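Local coordinates for autoinducer 2 sensor kinase/phosphatase LuxQ (Vibrio cholerae, PDB 3C38), which senses the autoinducer AI-2 through its partner LuxP and switches between kinase and phosphatase activity in the quorum-sensing phosphorelay, at residues L180-A183 / L189-T192; R114-A117 / W122-V125; A80-F85 / N162-L167. All blocks are in the same frame, centred on the assembly; numbering follows the deposited sequence.

The three contacts lie in the periplasmic sensor part of LuxQ, which belongs to the Cache clan and contains two antiparallel sheets. Contact 1 is a hairpin in the sheet of strands 179-184, 187-191, 216-225 and 228-239. Contacts 2 and 3 both reach the other sheet, with centres 16 Å apart. Contact 3 links that sheet to the start of helix 165-174, and it touches contact 1: Leu189 O lies 3.0 Å from Asp163 N, a probable hydrogen bond, and Val190 packs on Asn164 and Phe165. Contact 2 is separate from contact 1, their nearest atoms being about 7 Å apart. Along the chain, contact 2 is nested inside the loop closed by contact 3.

Contact 1. Residues L180-A183 / L189-T192; sequences LVLA and LVST
A beta hairpin with a classic bulge joins strands 179-184 and 187-191. Leu189 and Val190 both face Leu182 at the bulge. Leu182 O takes two backbone bonds there, from Leu189 N at 2.6 Å and from Val190 N at 3.3 Å. Leu182 N returns a bond to Val190 O at 2.8 Å and closes the hydrogen-bonded pair. Beyond it, Val181 and Ser191 form a non-hydrogen-bonded pair. At the far end Thr192 N donates to Leu180 O at 3.0 Å, and the return bond goes to a side chain: Leu180 N donates to Thr192 OG1 at 2.8 Å, nearly straight at 172°. Thr192 holds OG1 between its backbone N and carbonyl carbon (chi1 61°), which turns the hydroxyl to that N-H. The same OG1 is hydrogen-bonded to Asn179 OD1. On the face of Leu182 and Val190, Leu182 CB rests on Val190 CG1 at 3.8 Å. Val181 CG2 lies 4.0 Å from Ser191 OG on the other face, and that hydroxyl bonds to Leu193 N. Leu180 and Val190 pack on Leu168 of helix 165-174. Val181 and Ser191 meet Leu201 of helix 201-205, while strand 228-239 bonds to the backbone of Val181 and Ala183.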
# COMPACT_ATOMS: atom_id res chain seq x y z
N LEU A 180 -6.63 16.13 3.42
CA LEU A 180 -5.95 15.15 4.24
C LEU A 180 -4.45 15.19 3.98
O LEU A 180 -3.99 15.59 2.90
CB LEU A 180 -6.45 13.73 3.94
CG LEU A 180 -7.91 13.35 4.20
CD1 LEU A 180 -8.10 11.91 3.70
CD2 LEU A 180 -8.27 13.46 5.69
N VAL A 181 -3.69 14.78 4.98
CA VAL A 181 -2.24 14.71 4.89
C VAL A 181 -1.80 13.41 5.55
O VAL A 181 -2.09 13.18 6.73
CB VAL A 181 -1.54 15.87 5.64
CG1 VAL A 181 -0.03 15.70 5.50
CG2 VAL A 181 -2.01 17.22 5.10
N LEU A 182 -1.14 12.55 4.79
CA LEU A 182 -0.66 11.29 5.35
C LEU A 182 0.79 11.54 5.71
O LEU A 182 1.59 11.94 4.86
CB LEU A 182 -0.78 10.15 4.34
CG LEU A 182 -0.20 8.79 4.78
CD1 LEU A 182 -0.88 8.34 6.07
CD2 LEU A 182 -0.41 7.75 3.69
N ALA A 183 1.13 11.32 6.97
CA ALA A 183 2.49 11.57 7.40
C ALA A 183 3.03 10.54 8.38
O ALA A 183 2.28 9.74 8.94
CB ALA A 183 2.58 12.96 8.03
N LEU A 189 3.95 12.10 3.75
CA LEU A 189 4.15 11.11 2.69
C LEU A 189 3.39 11.60 1.46
O LEU A 189 3.93 11.64 0.35
CB LEU A 189 3.63 9.75 3.12
CG LEU A 189 4.44 9.11 4.25
CD1 LEU A 189 3.95 7.67 4.48
CD2 LEU A 189 5.93 9.11 3.87
N VAL A 190 2.15 12.00 1.65
CA VAL A 190 1.34 12.51 0.54
C VAL A 190 0.28 13.43 1.13
O VAL A 190 -0.11 13.28 2.29
CB VAL A 190 0.69 11.36 -0.28
CG1 VAL A 190 -0.30 10.58 0.56
CG2 VAL A 190 0.01 11.93 -1.52
N SER A 191 -0.17 14.39 0.33
CA SER A 191 -1.15 15.38 0.75
C SER A 191 -2.14 15.69 -0.36
O SER A 191 -1.81 15.57 -1.55
CB SER A 191 -0.42 16.67 1.15
OG SER A 191 -1.29 17.79 1.20
N THR A 192 -3.35 16.10 0.02
CA THR A 192 -4.37 16.45 -0.96
C THR A 192 -4.47 17.97 -1.13
O THR A 192 -5.25 18.44 -1.96
CB THR A 192 -5.76 15.95 -0.54
OG1 THR A 192 -6.12 16.55 0.71
CG2 THR A 192 -5.79 14.44 -0.42

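Contact 2. Residues R114-A117 / W122-V125; sequences RRVA and WHLV
Val116 leaves helical geometry just after helix 106-115, at the centre of an inverse gamma turn, and its CA lies 6.2 Å from the CA of His123 on strand 123-127. The turn is closed by a weak bond from Ala117 N to Arg115 O at 3.1 Å. Val116 CA then sits over one face of the His123 imidazole, 4.0 Å from the ring centroid and 14° off the normal, a CH-pi contact. Arg115 O lies above the same face, nearer the rim. His123 sets CG anti to its carbonyl carbon (chi1 -72°), which carries the ring to the turn. Val116 CG2 reaches the base of that side chain, 3.8 Å from His123 CB. Here the helix-to-strand connection folds back on itself, and strand 123-127 becomes an outermost strand of the five-stranded antiparallel sheet. Val125 points to the helix end as well, with its CG1 4.4 Å from Val116 CG2. In one of its two modelled conformers Arg115 brings its guanidinium edge to Val125, NH1 lying 4.4 Å from Val125 CB and donating to Gln126 O; with a second conformer present, this tie is doubtful. On the inner sheet strands, Val116 packs against Met138 and Tyr156.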
# COMPACT_ATOMS: atom_id res chain seq x y z
N ARG A 114 12.18 -11.47 3.63
CA ARG A 114 12.31 -11.86 5.03
C ARG A 114 11.39 -11.06 5.92
O ARG A 114 10.70 -11.62 6.78
CB ARG A 114 13.76 -11.65 5.48
CG ARG A 114 14.76 -12.57 4.82
CD ARG A 114 14.60 -13.99 5.31
NE ARG A 114 15.55 -14.89 4.67
CZ ARG A 114 16.15 -15.90 5.30
NH1 ARG A 114 15.88 -16.13 6.58
NH2 ARG A 114 17.01 -16.67 4.65
N ARG A 115 11.38 -9.75 5.72
CA ARG A 115 10.57 -8.83 6.51
C ARG A 115 9.11 -9.27 6.62
O ARG A 115 8.54 -9.27 7.71
CB ARG A 115 10.63 -7.42 5.90
CG ARG A 115 12.03 -6.83 5.87
CD ARG A 115 11.99 -5.37 5.45
NE ARG A 115 13.28 -4.72 5.64
CZ ARG A 115 13.47 -3.42 5.48
NH1 ARG A 115 12.46 -2.64 5.14
NH2 ARG A 115 14.67 -2.88 5.69
N VAL A 116 8.52 -9.63 5.49
CA VAL A 116 7.13 -10.07 5.48
C VAL A 116 7.14 -11.60 5.62
O VAL A 116 6.86 -12.32 4.67
CB VAL A 116 6.44 -9.65 4.16
CG1 VAL A 116 5.00 -10.08 4.16
CG2 VAL A 116 6.53 -8.14 4.00
N ALA A 117 7.47 -12.06 6.82
CA ALA A 117 7.58 -13.48 7.13
C ALA A 117 6.32 -14.31 6.94
O ALA A 117 6.34 -15.30 6.21
CB ALA A 117 8.07 -13.66 8.56
N TRP A 122 -1.04 -7.96 6.29
CA TRP A 122 -0.38 -6.81 5.69
C TRP A 122 0.78 -6.41 6.60
O TRP A 122 0.67 -6.51 7.82
CB TRP A 122 -1.37 -5.65 5.56
CG TRP A 122 -2.30 -5.78 4.41
CD1 TRP A 122 -3.61 -6.18 4.44
CD2 TRP A 122 -2.00 -5.52 3.03
NE1 TRP A 122 -4.13 -6.19 3.17
CE2 TRP A 122 -3.16 -5.79 2.29
CE3 TRP A 122 -0.84 -5.09 2.36
CZ2 TRP A 122 -3.22 -5.64 0.89
CZ3 TRP A 122 -0.89 -4.94 0.98
CH2 TRP A 122 -2.07 -5.22 0.26
N HIS A 123 1.88 -5.98 6.00
CA HIS A 123 3.05 -5.56 6.76
C HIS A 123 3.47 -4.16 6.35
O HIS A 123 3.65 -3.88 5.16
CB HIS A 123 4.23 -6.51 6.51
CG HIS A 123 4.08 -7.85 7.14
ND1 HIS A 123 4.49 -8.12 8.43
CD2 HIS A 123 3.55 -9.01 6.67
CE1 HIS A 123 4.23 -9.38 8.72
NE2 HIS A 123 3.66 -9.94 7.67
N LEU A 124 3.61 -3.28 7.34
CA LEU A 124 4.04 -1.91 7.09
C LEU A 124 5.56 -1.96 7.18
O LEU A 124 6.12 -2.17 8.25
CB LEU A 124 3.47 -0.97 8.15
CG LEU A 124 4.02 0.47 8.12
CD1 LEU A 124 3.79 1.07 6.74
CD2 LEU A 124 3.33 1.30 9.21
N VAL A 125 6.21 -1.80 6.03
CA VAL A 125 7.66 -1.84 5.97
C VAL A 125 8.20 -0.62 5.23
O VAL A 125 7.47 0.04 4.49
CB VAL A 125 8.13 -3.10 5.26
CG1 VAL A 125 7.56 -4.32 5.96
CG2 VAL A 125 7.69 -3.06 3.82

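Contact 3. Residues A80-F85 / N162-L167; sequences APDLRF and NDNFAL
Asp82 and Asn164 face each other through different first torsions. Asp82 has CG anti to its carbonyl carbon (chi1 -63°), and Asn164 has CG anti to its backbone N (chi1 -165°). The motif on the Asn164 side is a helix N-cap: Asn164 precedes helix 165-174 and accepts from Leu167 N through OD1, at 3.0 Å. The donor stands well above the plane of the amide carbonyl. This bond occupies OD1 and leaves ND2 turned to Asp82. On the other side, Asp82 belongs to a classic beta bulge, in which it and Leu83 both face Gly158 as strand 83-88 begins. The carboxylate and the amide cross with their planes 41° apart. Asp82 OD2 comes within 3.3 Å of Asn164 ND2, but the angle is too poor for a hydrogen bond. Both groups are instead joined to Val160, at the end of strand 153-160: Asp82 OD2 accepts from Val160 N, and Asn164 ND2 donates to Val160 O. The backbone N and O of Val160 thus help to set the rotation of both side chains. The contact is small and lies at the surface, burying 52 Å² in all. It connects the bulge at the start of strand 83-88 to the N-cap of helix 165-174, where the chain passes from one sheet toward the other. Ile159 packs against both Asp82 and Asn164. A water bridges the two side chains. It donates to Asp82 OD1 at 2.5 Å and accepts from Asn164 ND2 at 3.0 Å.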
# COMPACT_ATOMS: atom_id res chain seq x y z
N ALA A 80 -5.24 -2.33 -8.82
CA ALA A 80 -3.95 -3.00 -8.91
C ALA A 80 -2.98 -2.52 -7.84
O ALA A 80 -3.07 -1.38 -7.39
CB ALA A 80 -3.34 -2.80 -10.29
N PRO A 81 -2.04 -3.38 -7.42
CA PRO A 81 -1.04 -3.03 -6.40
C PRO A 81 0.00 -2.16 -7.11
O PRO A 81 0.01 -2.10 -8.34
CB PRO A 81 -0.44 -4.38 -6.00
CG PRO A 81 -1.26 -5.43 -6.75
CD PRO A 81 -1.80 -4.73 -7.95
N ASP A 82 0.87 -1.48 -6.38
CA ASP A 82 1.89 -0.66 -7.03
C ASP A 82 3.05 -1.53 -7.47
O ASP A 82 3.80 -1.18 -8.38
CB ASP A 82 2.39 0.45 -6.11
CG ASP A 82 1.30 1.43 -5.73
OD1 ASP A 82 0.35 1.58 -6.52
OD2 ASP A 82 1.39 2.06 -4.66
N LEU A 83 3.20 -2.68 -6.82
CA LEU A 83 4.27 -3.59 -7.17
C LEU A 83 3.97 -5.03 -6.79
O LEU A 83 3.35 -5.31 -5.76
CB LEU A 83 5.60 -3.12 -6.54
CG LEU A 83 5.76 -3.04 -5.02
CD1 LEU A 83 6.17 -4.40 -4.49
CD2 LEU A 83 6.82 -2.02 -4.67
N ARG A 84 4.40 -5.92 -7.67
CA ARG A 84 4.22 -7.35 -7.49
C ARG A 84 5.53 -8.07 -7.81
O ARG A 84 6.28 -7.65 -8.69
CB ARG A 84 3.18 -7.90 -8.46
CG ARG A 84 1.73 -7.55 -8.22
CD ARG A 84 0.87 -8.64 -8.85
NE ARG A 84 -0.55 -8.33 -8.92
CZ ARG A 84 -1.10 -7.52 -9.83
NH1 ARG A 84 -0.34 -6.93 -10.75
NH2 ARG A 84 -2.41 -7.31 -9.82
N PHE A 85 5.80 -9.15 -7.10
CA PHE A 85 6.97 -9.96 -7.37
C PHE A 85 6.76 -11.32 -6.71
O PHE A 85 6.09 -11.42 -5.68
CB PHE A 85 8.27 -9.27 -6.91
CG PHE A 85 8.42 -9.18 -5.42
CD1 PHE A 85 8.84 -10.29 -4.69
CD2 PHE A 85 8.16 -7.99 -4.76
CE1 PHE A 85 8.99 -10.20 -3.32
CE2 PHE A 85 8.31 -7.89 -3.38
CZ PHE A 85 8.73 -9.00 -2.66
N ASN A 162 4.31 6.75 -0.17
CA ASN A 162 4.92 8.02 -0.59
C ASN A 162 4.30 8.48 -1.90
O ASN A 162 4.25 7.73 -2.87
CB ASN A 162 6.44 7.85 -0.79
CG ASN A 162 7.14 7.37 0.47
OD1 ASN A 162 6.78 6.34 1.05
ND2 ASN A 162 8.13 8.14 0.92
N ASP A 163 3.83 9.72 -1.90
CA ASP A 163 3.23 10.32 -3.09
C ASP A 163 2.06 9.56 -3.68
O ASP A 163 1.69 9.80 -4.84
CB ASP A 163 4.30 10.49 -4.17
CG ASP A 163 5.39 11.45 -3.74
OD1 ASP A 163 6.55 11.19 -4.09
OD2 ASP A 163 5.08 12.46 -3.07
N ASN A 164 1.45 8.66 -2.92
CA ASN A 164 0.31 7.93 -3.45
C ASN A 164 -0.94 8.81 -3.32
O ASN A 164 -1.74 8.66 -2.39
CB ASN A 164 0.08 6.62 -2.70
CG ASN A 164 -0.83 5.70 -3.46
OD1 ASN A 164 -1.80 6.16 -4.06
ND2 ASN A 164 -0.53 4.40 -3.45
N PHE A 165 -1.09 9.73 -4.28
CA PHE A 165 -2.21 10.66 -4.26
C PHE A 165 -3.56 9.97 -4.38
O PHE A 165 -4.50 10.32 -3.68
CB PHE A 165 -2.06 11.69 -5.39
CG PHE A 165 -3.12 12.76 -5.36
CD1 PHE A 165 -3.01 13.84 -4.48
CD2 PHE A 165 -4.25 12.67 -6.17
CE1 PHE A 165 -4.02 14.81 -4.40
CE2 PHE A 165 -5.27 13.63 -6.10
CZ PHE A 165 -5.16 14.70 -5.21
N ALA A 166 -3.64 8.98 -5.26
CA ALA A 166 -4.89 8.27 -5.48
C ALA A 166 -5.44 7.64 -4.21
O ALA A 166 -6.64 7.71 -3.93
CB ALA A 166 -4.71 7.19 -6.58
N LEU A 167 -4.56 7.02 -3.43
CA LEU A 167 -4.99 6.40 -2.19
C LEU A 167 -5.58 7.41 -1.20
O LEU A 167 -6.68 7.21 -0.66
CB LEU A 167 -3.81 5.69 -1.51
CG LEU A 167 -4.15 5.22 -0.10
CD1 LEU A 167 -5.20 4.13 -0.20
CD2 LEU A 167 -2.92 4.70 0.62
O HOH W 1 -1.66 3.00 -5.89